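Local structure of DNA replication protein DnaC (Aquifex aeolicus, 3ECC) at residues A7-Y12 and T25-V30; L41-S46 and T52-A57. The protein binds ADP and magnesium at a P-loop nucleotide site and probably serves, as a helicase loader, in the initiation of bacterial DNA replication. One frame throughout, in Å; residues are numbered along the deposited sequence.

Interaction 1: residues A7-Y12 and T25-V30; sequences ANLDTY and TIRVFV. With ADP (adenosine-5'-diphosphate), chain B.
Leu9 reaches across from the loop 7-12 and packs against Ile26 and Arg27 on helix 17-31. Its CG stands beside the backbone N and anti to the carbonyl carbon (chi1 -81°), which aims the branched end at the helix: CD1 meets Ile26 CG2 at 3.8 Å and CD2 touches the same methyl at 3.9 Å. Arg27 runs past Leu9 in the opposite sense, extended from CG to NE, and its guanidinium ends against the backbone of Leu9. Leu9 CB sits over one face of that group, offset toward the rim, 3.5 Å from Arg27 NH2. The same NH2 ends 2.7 Å from Leu9 O. Asp10 stands nearby with the opposite charge, its OD2 4.8 Å from Arg27 NH2, too far for a direct pair.

In this P-loop NTPase fold the contact ties the N-terminal loop to the helix ahead of the first core strand, 40-45, and Leu9 also packs on Ala61 of helix 51-65. The loop ends at the nucleotide. Tyr12, with CG anti to the backbone N (chi1 -157°), turns its ring to the amino group of the adenine, with ADP N6 over one face near the rim, 3.2 Å from Tyr12 CE1. Its ring also meets that of His53. With an alanine here, the exocyclic amino group of ADP would probably lose the ring face against it, and a gap would be likely to open beside His53 and Leu54.

Interaction 2: residues L41-S46 and T52-A57; sequences LTFVGS and THLAVA. With MG (magnesium ion), chain C; ADP (adenosine-5'-diphosphate), chain B.
The strand-loop-helix unit of the P-loop, or Walker A motif, brings strand 40-45 and helix 51-65 together here, with ADP and magnesium at the N-terminal end of the helix. Phe43 carries the packing between the two elements. Its CG lies anti to the carbonyl carbon (chi1 -62°), and the ring reaches the helix with its outer atoms: CE1 meets Leu54 CB at 3.9 Å, and CE2 comes within 4.3 Å of Ala55 CB. The side chains of Phe43 and Leu54 cross at about a right angle, and all three residues are buried. Ile26 of helix 17-31 packs on both Phe43 and Leu54, while backbone bonds from Phe43 to Ile138 and Thr140 fix the strand within the parallel sheet.

Gly45 lies just before the phosphate-binding loop; a side chain there would run into the carbonyl O of Val44. Beyond the loop, the helix presents its amides to the phosphates. Thr52 N gives a nearly straight bond to ADP O1B, 2.8 Å long at 165°, and His53 N gives a more bent one to ADP O1A. The beta-phosphate oxygen O1B is thus shared between a backbone amide and the metal. His53 lies with one ring face toward C4 of the adenine, and its ND1 ties the ring to the ribose by one hydrogen bond, 2.8 Å to ADP O2'. Thr52 OG1, also hydrogen-bonded to Asp107 OD2, reaches magnesium at 1.8 Å, with ADP O1B on the same ion at 2.0 Å.

Interactions 1 and 2 follow one another along the chain, their centres about 11 Å apart, and approach the same ADP at different places. Tyr12 meets the adenine amino group, while Thr52 and His53 bind phosphates, ribose and metal, with His53 also facing the base. The two contacts touch directly beside the base, where Tyr12 CE1 packs on Leu54 CD2 at 3.6 Å. Deeper in, Ile26 CD1 touches Leu54 CD2 at 3.7 Å, and Phe29 CD1 lies 3.7 Å from Leu41 CD2. Helix 17-31 therefore shares one apolar layer with both the strand and the helix of the P-loop unit.

Interaction 1: residues A7-Y12 and T25-V30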
loop_
_atom_site.group_PDB
_atom_site.type_symbol
_atom_site.label_atom_id
_atom_site.label_comp_id
_atom_site.label_asym_id
_atom_site.label_seq_id
_atom_site.Cartn_x
_atom_site.Cartn_y
_atom_site.Cartn_z
ATOM N N ALA A 7 -16.031 -3.942 0.832
ATOM C CA ALA A 7 -15.058 -3.782 -0.245
ATOM C C ALA A 7 -14.590 -5.127 -0.788
ATOM O O ALA A 7 -13.602 -5.695 -0.319
ATOM C CB ALA A 7 -13.876 -2.946 0.212
ATOM N N ASN A 8 -15.336 -5.636 -1.763
ATOM C CA ASN A 8 -14.984 -6.849 -2.480
ATOM C C ASN A 8 -14.614 -6.512 -3.912
ATOM O O ASN A 8 -15.059 -5.496 -4.455
ATOM C CB ASN A 8 -16.170 -7.807 -2.502
ATOM C CG ASN A 8 -16.486 -8.368 -1.143
ATOM O OD1 ASN A 8 -16.085 -9.488 -0.817
ATOM N ND2 ASN A 8 -17.211 -7.599 -0.333
ATOM N N LEU A 9 -13.815 -7.374 -4.535
ATOM C CA LEU A 9 -13.558 -7.257 -5.965
ATOM C C LEU A 9 -14.838 -7.528 -6.745
ATOM O O LEU A 9 -14.849 -7.506 -7.975
ATOM C CB LEU A 9 -12.453 -8.219 -6.409
ATOM C CG LEU A 9 -10.994 -7.803 -6.183
ATOM C CD1 LEU A 9 -10.083 -8.856 -6.772
ATOM C CD2 LEU A 9 -10.687 -6.432 -6.773
ATOM N N ASP A 10 -15.918 -7.763 -6.007
ATOM C CA ASP A 10 -17.216 -8.072 -6.592
ATOM C C ASP A 10 -18.168 -6.879 -6.473
ATOM O O ASP A 10 -18.801 -6.470 -7.448
ATOM C CB ASP A 10 -17.805 -9.292 -5.899
ATOM C CG ASP A 10 -18.768 -10.037 -6.772
ATOM O OD1 ASP A 10 -19.855 -9.481 -7.058
ATOM O OD2 ASP A 10 -18.440 -11.181 -7.172
ATOM N N THR A 11 -18.252 -6.328 -5.265
ATOM C CA THR A 11 -18.938 -5.063 -5.009
ATOM C C THR A 11 -18.360 -3.928 -5.867
ATOM O O THR A 11 -18.952 -2.843 -5.973
ATOM C CB THR A 11 -18.814 -4.675 -3.515
ATOM O OG1 THR A 11 -19.335 -5.733 -2.701
ATOM C CG2 THR A 11 -19.575 -3.384 -3.215
ATOM N N TYR A 12 -17.202 -4.183 -6.476
ATOM C CA TYR A 12 -16.533 -3.176 -7.289
ATOM C C TYR A 12 -17.051 -3.110 -8.721
ATOM O O TYR A 12 -16.938 -4.069 -9.498
ATOM C CB TYR A 12 -15.013 -3.350 -7.274
ATOM C CG TYR A 12 -14.290 -2.074 -7.617
ATOM C CD1 TYR A 12 -13.953 -1.161 -6.629
ATOM C CD2 TYR A 12 -13.972 -1.762 -8.934
ATOM C CE1 TYR A 12 -13.311 0.026 -6.935
ATOM C CE2 TYR A 12 -13.319 -0.579 -9.250
ATOM C CZ TYR A 12 -12.985 0.305 -8.246
ATOM O OH TYR A 12 -12.345 1.484 -8.556
ATOM N N THR A 25 -6.020 -5.961 -13.635
ATOM C CA THR A 25 -4.651 -6.144 -13.169
ATOM C C THR A 25 -4.595 -6.734 -11.754
ATOM O O THR A 25 -3.669 -7.477 -11.427
ATOM C CB THR A 25 -3.846 -4.835 -13.221
ATOM O OG1 THR A 25 -3.905 -4.287 -14.543
ATOM C CG2 THR A 25 -2.397 -5.097 -12.863
ATOM N N ILE A 26 -5.589 -6.416 -10.925
ATOM C CA ILE A 26 -5.658 -6.974 -9.572
ATOM C C ILE A 26 -6.031 -8.451 -9.616
ATOM O O ILE A 26 -5.405 -9.275 -8.943
ATOM C CB ILE A 26 -6.676 -6.227 -8.674
ATOM C CG1 ILE A 26 -6.237 -4.784 -8.440
ATOM C CG2 ILE A 26 -6.856 -6.955 -7.345
ATOM C CD1 ILE A 26 -7.359 -3.879 -7.975
ATOM N N ARG A 27 -7.051 -8.774 -10.411
ATOM C CA ARG A 27 -7.541 -10.150 -10.537
ATOM C C ARG A 27 -6.450 -11.109 -11.041
ATOM O O ARG A 27 -6.293 -12.215 -10.510
ATOM C CB ARG A 27 -8.803 -10.213 -11.424
ATOM C CG ARG A 27 -10.072 -9.659 -10.749
ATOM C CD ARG A 27 -11.356 -10.233 -11.339
ATOM N NE ARG A 27 -12.555 -9.791 -10.615
ATOM C CZ ARG A 27 -13.043 -10.374 -9.515
ATOM N NH1 ARG A 27 -12.439 -11.433 -8.984
ATOM N NH2 ARG A 27 -14.135 -9.888 -8.937
ATOM N N VAL A 28 -5.683 -10.663 -12.035
ATOM C CA VAL A 28 -4.512 -11.396 -12.499
ATOM C C VAL A 28 -3.511 -11.560 -11.363
ATOM O O VAL A 28 -2.990 -12.652 -11.144
ATOM C CB VAL A 28 -3.831 -10.682 -13.680
ATOM C CG1 VAL A 28 -2.479 -11.298 -13.967
ATOM C CG2 VAL A 28 -4.708 -10.734 -14.908
ATOM N N PHE A 29 -3.261 -10.469 -10.635
ATOM C CA PHE A 29 -2.307 -10.450 -9.516
ATOM C C PHE A 29 -2.694 -11.462 -8.435
ATOM O O PHE A 29 -1.910 -12.354 -8.103
ATOM C CB PHE A 29 -2.202 -9.026 -8.921
ATOM C CG PHE A 29 -1.274 -8.925 -7.732
ATOM C CD1 PHE A 29 0.080 -8.660 -7.907
ATOM C CD2 PHE A 29 -1.755 -9.105 -6.443
ATOM C CE1 PHE A 29 0.937 -8.585 -6.816
ATOM C CE2 PHE A 29 -0.901 -9.026 -5.343
ATOM C CZ PHE A 29 0.442 -8.763 -5.531
ATOM N N VAL A 30 -3.916 -11.330 -7.914
ATOM C CA VAL A 30 -4.460 -12.224 -6.880
ATOM C C VAL A 30 -4.436 -13.682 -7.313
ATOM O O VAL A 30 -4.205 -14.587 -6.503
ATOM C CB VAL A 30 -5.914 -11.847 -6.530
ATOM C CG1 VAL A 30 -6.564 -12.931 -5.674
ATOM C CG2 VAL A 30 -5.963 -10.497 -5.827
HETATM P PB ADP B . -9.361 6.729 -1.757
HETATM O O1B ADP B . -8.824 5.615 -0.876
HETATM O O2B ADP B . -8.651 6.868 -3.077
HETATM O O3B ADP B . -9.565 8.033 -1.035
HETATM P PA ADP B . -11.732 5.346 -1.131
HETATM O O1A ADP B . -11.346 3.901 -1.332
HETATM O O2A ADP B . -11.616 5.704 0.342
HETATM O O3A ADP B . -10.849 6.280 -2.115
HETATM O "O5'" ADP B . -13.215 5.631 -1.688
HETATM C "C5'" ADP B . -14.148 6.475 -1.022
HETATM C "C4'" ADP B . -15.474 5.742 -0.862
HETATM O "O4'" ADP B . -16.004 5.445 -2.154
HETATM C "C3'" ADP B . -15.291 4.417 -0.152
HETATM O "O3'" ADP B . -16.286 4.313 0.854
HETATM C "C2'" ADP B . -15.460 3.353 -1.226
HETATM O "O2'" ADP B . -16.179 2.240 -0.731
HETATM C "C1'" ADP B . -16.263 4.044 -2.299
HETATM N N9 ADP B . -15.919 3.602 -3.678
HETATM C C8 ADP B . -14.897 4.042 -4.441
HETATM N N7 ADP B . -14.903 3.442 -5.663
HETATM C C5 ADP B . -15.956 2.616 -5.701
HETATM C C6 ADP B . -16.557 1.674 -6.685
HETATM N N6 ADP B . -16.037 1.494 -7.922
HETATM N N1 ADP B . -17.659 1.005 -6.318
HETATM C C2 ADP B . -18.221 1.165 -5.103
HETATM N N3 ADP B . -17.731 1.999 -4.166
HETATM C C4 ADP B . -16.629 2.730 -4.399
#

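Interaction 2: residues L41-S46 and T52-A57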
loop_
_atom_site.group_PDB
_atom_site.type_symbol
_atom_site.label_atom_id
_atom_site.label_comp_id
_atom_site.label_asym_id
_atom_site.label_seq_id
_atom_site.Cartn_x
_atom_site.Cartn_y
_atom_site.Cartn_z
ATOM N N LEU A 41 1.293 -4.055 -5.203
ATOM C CA LEU A 41 0.713 -3.060 -6.086
ATOM C C LEU A 41 0.785 -1.704 -5.423
ATOM O O LEU A 41 0.771 -1.599 -4.199
ATOM C CB LEU A 41 -0.747 -3.398 -6.401
ATOM C CG LEU A 41 -1.064 -4.807 -6.916
ATOM C CD1 LEU A 41 -2.554 -5.095 -6.796
ATOM C CD2 LEU A 41 -0.581 -5.000 -8.360
ATOM N N THR A 42 0.862 -0.665 -6.245
ATOM C CA THR A 42 0.875 0.702 -5.771
ATOM C C THR A 42 -0.252 1.493 -6.425
ATOM O O THR A 42 -0.306 1.629 -7.645
ATOM C CB THR A 42 2.222 1.373 -6.058
ATOM O OG1 THR A 42 3.282 0.566 -5.521
ATOM C CG2 THR A 42 2.276 2.765 -5.435
ATOM N N PHE A 43 -1.156 2.005 -5.599
ATOM C CA PHE A 43 -2.306 2.762 -6.078
ATOM C C PHE A 43 -2.079 4.249 -5.860
ATOM O O PHE A 43 -1.897 4.703 -4.730
ATOM C CB PHE A 43 -3.574 2.341 -5.335
ATOM C CG PHE A 43 -3.941 0.903 -5.523
ATOM C CD1 PHE A 43 -4.714 0.509 -6.604
ATOM C CD2 PHE A 43 -3.530 -0.053 -4.608
ATOM C CE1 PHE A 43 -5.068 -0.811 -6.774
ATOM C CE2 PHE A 43 -3.880 -1.384 -4.767
ATOM C CZ PHE A 43 -4.652 -1.765 -5.849
ATOM N N VAL A 44 -2.089 5.002 -6.952
ATOM C CA VAL A 44 -1.863 6.433 -6.905
ATOM C C VAL A 44 -3.111 7.142 -7.409
ATOM O O VAL A 44 -3.868 6.582 -8.194
ATOM C CB VAL A 44 -0.648 6.821 -7.777
ATOM C CG1 VAL A 44 -0.176 8.224 -7.448
ATOM C CG2 VAL A 44 0.488 5.840 -7.558
ATOM N N GLY A 45 -3.333 8.368 -6.945
ATOM C CA GLY A 45 -4.460 9.164 -7.419
ATOM C C GLY A 45 -5.019 10.140 -6.399
ATOM O O GLY A 45 -4.611 10.155 -5.237
ATOM N N SER A 46 -5.970 10.949 -6.844
ATOM C CA SER A 46 -6.672 11.899 -5.989
ATOM C C SER A 46 -7.630 11.210 -5.001
ATOM O O SER A 46 -7.926 10.023 -5.153
ATOM C CB SER A 46 -7.448 12.887 -6.856
ATOM O OG SER A 46 -6.573 13.853 -7.392
ATOM N N THR A 52 -8.103 2.991 -1.495
ATOM C CA THR A 52 -8.213 2.160 -0.300
ATOM C C THR A 52 -9.215 1.031 -0.527
ATOM O O THR A 52 -9.030 -0.085 -0.044
ATOM C CB THR A 52 -8.646 2.986 0.912
ATOM O OG1 THR A 52 -7.785 4.131 1.038
ATOM C CG2 THR A 52 -8.586 2.154 2.193
ATOM N N HIS A 53 -10.269 1.330 -1.283
ATOM C CA HIS A 53 -11.280 0.331 -1.609
ATOM C C HIS A 53 -10.638 -0.886 -2.278
ATOM O O HIS A 53 -10.857 -2.029 -1.861
ATOM C CB HIS A 53 -12.364 0.931 -2.521
ATOM C CG HIS A 53 -13.544 0.035 -2.716
ATOM N ND1 HIS A 53 -14.728 0.206 -2.033
ATOM C CD2 HIS A 53 -13.715 -1.060 -3.496
ATOM C CE1 HIS A 53 -15.584 -0.731 -2.399
ATOM N NE2 HIS A 53 -14.993 -1.515 -3.282
ATOM N N LEU A 54 -9.838 -0.632 -3.309
ATOM C CA LEU A 54 -9.216 -1.702 -4.085
ATOM C C LEU A 54 -8.111 -2.414 -3.322
ATOM O O LEU A 54 -7.889 -3.604 -3.526
ATOM C CB LEU A 54 -8.679 -1.172 -5.416
ATOM C CG LEU A 54 -9.771 -0.900 -6.443
ATOM C CD1 LEU A 54 -9.220 -0.176 -7.649
ATOM C CD2 LEU A 54 -10.435 -2.212 -6.840
ATOM N N ALA A 55 -7.429 -1.679 -2.442
ATOM C CA ALA A 55 -6.414 -2.248 -1.553
ATOM C C ALA A 55 -7.007 -3.243 -0.549
ATOM O O ALA A 55 -6.396 -4.267 -0.255
ATOM C CB ALA A 55 -5.681 -1.141 -0.818
ATOM N N VAL A 56 -8.187 -2.931 -0.016
ATOM C CA VAL A 56 -8.848 -3.826 0.931
ATOM C C VAL A 56 -9.436 -5.020 0.179
ATOM O O VAL A 56 -9.359 -6.168 0.646
ATOM C CB VAL A 56 -9.939 -3.100 1.748
ATOM C CG1 VAL A 56 -10.659 -4.079 2.667
ATOM C CG2 VAL A 56 -9.327 -1.976 2.570
ATOM N N ALA A 57 -9.990 -4.745 -1.004
ATOM C CA ALA A 57 -10.481 -5.790 -1.904
ATOM C C ALA A 57 -9.386 -6.798 -2.242
ATOM O O ALA A 57 -9.593 -8.012 -2.124
ATOM C CB ALA A 57 -11.047 -5.172 -3.180
HETATM MG MG MG C . -7.626 5.920 0.705
HETATM P PB ADP B . -9.361 6.729 -1.757
HETATM O O1B ADP B . -8.824 5.615 -0.876
HETATM O O2B ADP B . -8.651 6.868 -3.077
HETATM O O3B ADP B . -9.565 8.033 -1.035
HETATM P PA ADP B . -11.732 5.346 -1.131
HETATM O O1A ADP B . -11.346 3.901 -1.332
HETATM O O2A ADP B . -11.616 5.704 0.342
HETATM O O3A ADP B . -10.849 6.280 -2.115
HETATM O "O5'" ADP B . -13.215 5.631 -1.688
HETATM C "C5'" ADP B . -14.148 6.475 -1.022
HETATM C "C4'" ADP B . -15.474 5.742 -0.862
HETATM O "O4'" ADP B . -16.004 5.445 -2.154
HETATM C "C3'" ADP B . -15.291 4.417 -0.152
HETATM O "O3'" ADP B . -16.286 4.313 0.854
HETATM C "C2'" ADP B . -15.460 3.353 -1.226
HETATM O "O2'" ADP B . -16.179 2.240 -0.731
HETATM C "C1'" ADP B . -16.263 4.044 -2.299
HETATM N N9 ADP B . -15.919 3.602 -3.678
HETATM C C8 ADP B . -14.897 4.042 -4.441
HETATM N N7 ADP B . -14.903 3.442 -5.663
HETATM C C5 ADP B . -15.956 2.616 -5.701
HETATM C C6 ADP B . -16.557 1.674 -6.685
HETATM N N6 ADP B . -16.037 1.494 -7.922
HETATM N N1 ADP B . -17.659 1.005 -6.318
HETATM C C2 ADP B . -18.221 1.165 -5.103
HETATM N N3 ADP B . -17.731 1.999 -4.166
HETATM C C4 ADP B . -16.629 2.730 -4.399
#